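Long-range contact in Aureochrome1-like protein (Ochromonas danica, PDB 6I20), which probably senses blue light as an aureochrome-like photoreceptor, holding flavin mononucleotide in a PAS-fold (LOV-type) domain: residues 79-84 with 95-100. Sequence-based numbering, arbitrary orientation.
Sequences TTVVLL and NQLFIA. With FMN (flavin mononucleotide), chain E.
V81 and L97 face each other as an antiparallel hydrogen-bonded pair, V81 N giving to L97 O at 3.0 Å and L97 N to V81 O at 2.8 Å. T79 with I99 and L83 with N95 form the same kind of pair, making six backbone bonds in all; at L83 and N95 both donors tilt from the carbonyl plane. V81, L83, N95, L97 and I99 point to the flavin side, where V81 CG2 runs alongside L97 CB at 4.0 Å. L83 has CG wedged between its backbone N and carbonyl carbon (chi1 83°), which brings CD2 over the partner strand, 3.7 Å from N95 O, while CD1 touches the flavin at O2. L97 CD2 sits over the flavin face at C4A (3.5 Å), where the pyrimidine and central rings fuse, and CD1 reaches N5 and O4. With CG anti to the backbone N (chi1 179°), N95 extends to the flavin rim; its ND2 bonds mainly to N85 OD1, itself hydrogen-bonded to the flavin, and only weakly to flavin O4 (3.1 Å, 128° at the hydrogen). On the other face V82 CG2 rests on Q96 CB at 3.9 Å, and helix 121-130 covers both residues, its Y123 OH bonding to Q96 OE1. Strand 109-119 continues the sheet beyond 95-100. This is a beta hairpin of the PAS fold, one face lining the flavin pocket as in LOV domains.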
ATOM      1  N   THR A  79      -1.730   7.767  -6.686  0.50 20.52           N
ATOM      2  CA  THR A  79      -2.419   6.771  -7.469  0.50 20.30           C
ATOM      3  C   THR A  79      -3.407   5.972  -6.625  0.50 17.83           C
ATOM      4  O   THR A  79      -3.117   5.660  -5.470  0.50 17.86           O
ATOM      5  CB  THR A  79      -1.335   5.858  -8.079  0.50 21.78           C
ATOM      6  OG1 THR A  79      -0.440   6.676  -8.845  0.50 24.28           O
ATOM      7  CG2 THR A  79      -1.950   4.835  -8.970  0.50 22.31           C
ATOM      8  N   THR A  80      -4.565   5.658  -7.210  1.00 17.47           N
ATOM      9  CA  THR A  80      -5.563   4.809  -6.594  1.00 17.74           C
ATOM     10  C   THR A  80      -5.787   3.627  -7.539  1.00 17.14           C
ATOM     11  O   THR A  80      -6.066   3.823  -8.733  1.00 17.85           O
ATOM     12  CB  THR A  80      -6.908   5.536  -6.457  1.00 19.24           C
ATOM     13  OG1 THR A  80      -6.712   6.774  -5.788  1.00 21.39           O
ATOM     14  CG2 THR A  80      -7.908   4.710  -5.675  1.00 20.66           C
ATOM     15  N   VAL A  81      -5.721   2.428  -6.989  1.00 16.47           N
ATOM     16  CA  VAL A  81      -6.100   1.213  -7.756  1.00 18.00           C
ATOM     17  C   VAL A  81      -6.974   0.345  -6.866  1.00 17.28           C
ATOM     18  O   VAL A  81      -6.954   0.461  -5.615  1.00 19.55           O
ATOM     19  CB  VAL A  81      -4.915   0.350  -8.277  1.00 20.79           C
ATOM     20  CG1 VAL A  81      -4.041   1.121  -9.244  1.00 21.91           C
ATOM     21  CG2 VAL A  81      -4.132  -0.231  -7.128  1.00 20.83           C
ATOM     22  N   VAL A  82      -7.738  -0.523  -7.494  1.00 17.75           N
ATOM     23  CA  VAL A  82      -8.438  -1.574  -6.763  1.00 18.06           C
ATOM     24  C   VAL A  82      -7.885  -2.883  -7.319  1.00 18.40           C
ATOM     25  O   VAL A  82      -7.902  -3.093  -8.535  1.00 19.27           O
ATOM     26  CB  VAL A  82      -9.969  -1.496  -6.909  1.00 19.96           C
ATOM     27  CG1 VAL A  82     -10.628  -2.715  -6.301  1.00 21.89           C
ATOM     28  CG2 VAL A  82     -10.457  -0.243  -6.187  1.00 20.66           C
ATOM     29  N   LEU A  83      -7.412  -3.730  -6.429  1.00 16.88           N
ATOM     30  CA  LEU A  83      -6.845  -5.018  -6.869  1.00 17.16           C
ATOM     31  C   LEU A  83      -7.052  -6.078  -5.821  1.00 17.44           C
ATOM     32  O   LEU A  83      -7.233  -5.806  -4.644  1.00 17.19           O
ATOM     33  CB  LEU A  83      -5.377  -4.864  -7.265  1.00 17.25           C
ATOM     34  CG  LEU A  83      -4.308  -4.903  -6.184  1.00 16.47           C
ATOM     35  CD1 LEU A  83      -2.909  -4.815  -6.813  1.00 17.92           C
ATOM     36  CD2 LEU A  83      -4.434  -3.791  -5.151  1.00 17.14           C
ATOM     37  N   LEU A  84      -6.987  -7.337  -6.288  1.00 17.18           N
ATOM     38  CA  LEU A  84      -7.156  -8.471  -5.398  1.00 17.56           C
ATOM     39  C   LEU A  84      -5.861  -8.766  -4.662  1.00 17.11           C
ATOM     40  O   LEU A  84      -4.802  -8.855  -5.287  1.00 16.60           O
ATOM     41  CB  LEU A  84      -7.603  -9.683  -6.211  1.00 19.67           C
ATOM     42  CG  LEU A  84      -8.154 -10.835  -5.365  1.00 21.39           C
ATOM     43  CD1 LEU A  84      -9.548 -10.518  -4.827  1.00 23.27           C
ATOM     44  CD2 LEU A  84      -8.172 -12.142  -6.166  1.00 23.72           C
ATOM     45  N   ASN A  95      -8.706  -4.737  -2.409  1.00 16.20           N
ATOM     46  CA  ASN A  95      -7.972  -3.661  -1.748  1.00 16.09           C
ATOM     47  C   ASN A  95      -8.078  -2.428  -2.642  1.00 16.35           C
ATOM     48  O   ASN A  95      -7.568  -2.407  -3.755  1.00 16.42           O
ATOM     49  CB  ASN A  95      -6.508  -4.106  -1.607  1.00 15.06           C
ATOM     50  CG  ASN A  95      -5.587  -3.103  -0.952  1.00 15.19           C
ATOM     51  OD1 ASN A  95      -6.005  -2.000  -0.583  1.00 16.59           O
ATOM     52  ND2 ASN A  95      -4.326  -3.492  -0.765  1.00 15.77           N
ATOM     53  N   GLN A  96      -8.726  -1.358  -2.124  1.00 16.88           N
ATOM     54  CA  GLN A  96      -8.601  -0.028  -2.732  1.00 16.82           C
ATOM     55  C   GLN A  96      -7.384   0.604  -2.130  1.00 15.67           C
ATOM     56  O   GLN A  96      -7.356   0.927  -0.912  1.00 16.38           O
ATOM     57  CB  GLN A  96      -9.855   0.820  -2.503  1.00 17.32           C
ATOM     58  CG  GLN A  96      -9.727   2.172  -3.166  1.00 18.70           C
ATOM     59  CD  GLN A  96     -10.973   3.002  -2.972  1.00 20.50           C
ATOM     60  OE1 GLN A  96     -11.997   2.629  -3.441  1.00 23.60           O
ATOM     61  NE2 GLN A  96     -10.863   4.104  -2.253  1.00 22.35           N
ATOM     62  N   LEU A  97      -6.317   0.668  -2.941  1.00 15.31           N
ATOM     63  CA  LEU A  97      -4.988   1.025  -2.530  1.00 14.07           C
ATOM     64  C   LEU A  97      -4.648   2.419  -3.024  1.00 14.90           C
ATOM     65  O   LEU A  97      -4.773   2.705  -4.190  1.00 16.26           O
ATOM     66  CB  LEU A  97      -4.003   0.019  -3.160  1.00 15.10           C
ATOM     67  CG  LEU A  97      -2.538   0.297  -2.980  1.00 15.60           C
ATOM     68  CD1 LEU A  97      -2.097   0.289  -1.518  1.00 15.63           C
ATOM     69  CD2 LEU A  97      -1.718  -0.741  -3.764  1.00 16.51           C
ATOM     70  N   PHE A  98      -4.201   3.261  -2.096  1.00 14.12           N
ATOM     71  CA  PHE A  98      -3.718   4.622  -2.401  1.00 14.26           C
ATOM     72  C   PHE A  98      -2.225   4.670  -2.136  1.00 13.34           C
ATOM     73  O   PHE A  98      -1.794   4.285  -1.045  1.00 13.80           O
ATOM     74  CB  PHE A  98      -4.403   5.591  -1.412  1.00 15.24           C
ATOM     75  CG  PHE A  98      -3.801   6.980  -1.360  1.00 16.51           C
ATOM     76  CD1 PHE A  98      -3.703   7.747  -2.501  1.00 17.41           C
ATOM     77  CD2 PHE A  98      -3.355   7.507  -0.171  1.00 17.00           C
ATOM     78  CE1 PHE A  98      -3.186   9.046  -2.428  1.00 17.64           C
ATOM     79  CE2 PHE A  98      -2.859   8.790  -0.108  1.00 16.93           C
ATOM     80  CZ  PHE A  98      -2.746   9.539  -1.230  1.00 17.01           C
ATOM     81  N   ILE A  99      -1.454   5.163  -3.107  1.00 13.78           N
ATOM     82  CA  ILE A  99      -0.013   5.321  -2.900  0.50 14.87           C
ATOM     83  C   ILE A  99       0.363   6.747  -3.249  1.00 15.35           C
ATOM     84  O   ILE A  99      -0.064   7.301  -4.261  1.00 18.17           O
ATOM     85  CB  ILE A  99       0.830   4.287  -3.699  0.50 15.68           C
ATOM     86  CG1 ILE A  99       0.402   2.877  -3.326  0.50 14.35           C
ATOM     87  CG2 ILE A  99       2.321   4.444  -3.427  0.50 16.92           C
ATOM     88  CD1 ILE A  99       0.988   1.797  -4.244  0.50 15.45           C
ATOM     89  N   ALA A 100       1.143   7.344  -2.354  1.00 15.30           N
ATOM     90  CA  ALA A 100       1.568   8.738  -2.507  1.00 16.40           C
ATOM     91  C   ALA A 100       3.012   8.921  -2.064  1.00 14.94           C
ATOM     92  O   ALA A 100       3.480   8.297  -1.129  1.00 15.35           O
ATOM     93  CB  ALA A 100       0.701   9.661  -1.673  1.00 18.22           C
TER
HETATM   94  N1  FMN E 401       0.759  -3.802  -3.691  1.00 14.14           N
HETATM   95  C2  FMN E 401      -0.311  -4.518  -3.284  1.00 15.04           C
HETATM   96  O2  FMN E 401      -0.699  -5.464  -4.008  1.00 15.88           O
HETATM   97  N3  FMN E 401      -0.972  -4.277  -2.125  1.00 14.04           N
HETATM   98  C4  FMN E 401      -0.611  -3.259  -1.287  1.00 13.47           C
HETATM   99  O4  FMN E 401      -1.293  -3.022  -0.254  1.00 14.05           O
HETATM  100  C4A FMN E 401       0.533  -2.493  -1.651  1.00 12.54           C
HETATM  101  N5  FMN E 401       0.961  -1.473  -0.841  1.00 12.87           N
HETATM  102  C5A FMN E 401       2.000  -0.718  -1.276  1.00 12.63           C
HETATM  103  C6  FMN E 401       2.460   0.357  -0.485  1.00 12.73           C
HETATM  104  C7  FMN E 401       3.495   1.143  -0.871  1.00 13.05           C
HETATM  105  C7M FMN E 401       3.949   2.333   0.004  1.00 14.11           C
HETATM  106  C8  FMN E 401       4.172   0.898  -2.115  1.00 14.41           C
HETATM  107  C8M FMN E 401       5.305   1.766  -2.560  1.00 15.82           C
HETATM  108  C9  FMN E 401       3.747  -0.144  -2.902  1.00 13.87           C
HETATM  109  C9A FMN E 401       2.673  -0.946  -2.543  1.00 13.55           C
HETATM  110  N10 FMN E 401       2.277  -2.059  -3.328  1.00 13.93           N
HETATM  111  C10 FMN E 401       1.188  -2.775  -2.923  1.00 13.77           C
HETATM  112  C1' FMN E 401       2.843  -2.289  -4.652  1.00 14.58           C
HETATM  113  C2' FMN E 401       4.080  -3.191  -4.706  1.00 14.93           C
HETATM  114  O2' FMN E 401       4.875  -2.944  -3.537  1.00 16.28           O
HETATM  115  C3' FMN E 401       4.893  -2.856  -5.947  1.00 18.57           C
HETATM  116  O3' FMN E 401       5.227  -1.459  -6.001  1.00 19.98           O
HETATM  117  C4' FMN E 401       4.245  -3.247  -7.256  1.00 21.25           C
HETATM  118  O4' FMN E 401       3.881  -4.635  -7.173  1.00 22.00           O
HETATM  119  C5' FMN E 401       5.251  -3.073  -8.444  1.00 23.93           C
HETATM  120  O5' FMN E 401       6.601  -3.466  -8.030  1.00 26.31           O
HETATM  121  P   FMN E 401       7.606  -3.948  -9.196  0.80 27.53           P
HETATM  122  O1P FMN E 401       8.853  -4.367  -8.520  0.80 27.92           O
HETATM  123  O2P FMN E 401       6.926  -5.046  -9.902  0.80 31.40           O
HETATM  124  O3P FMN E 401       7.760  -2.706 -10.064  0.80 31.28           O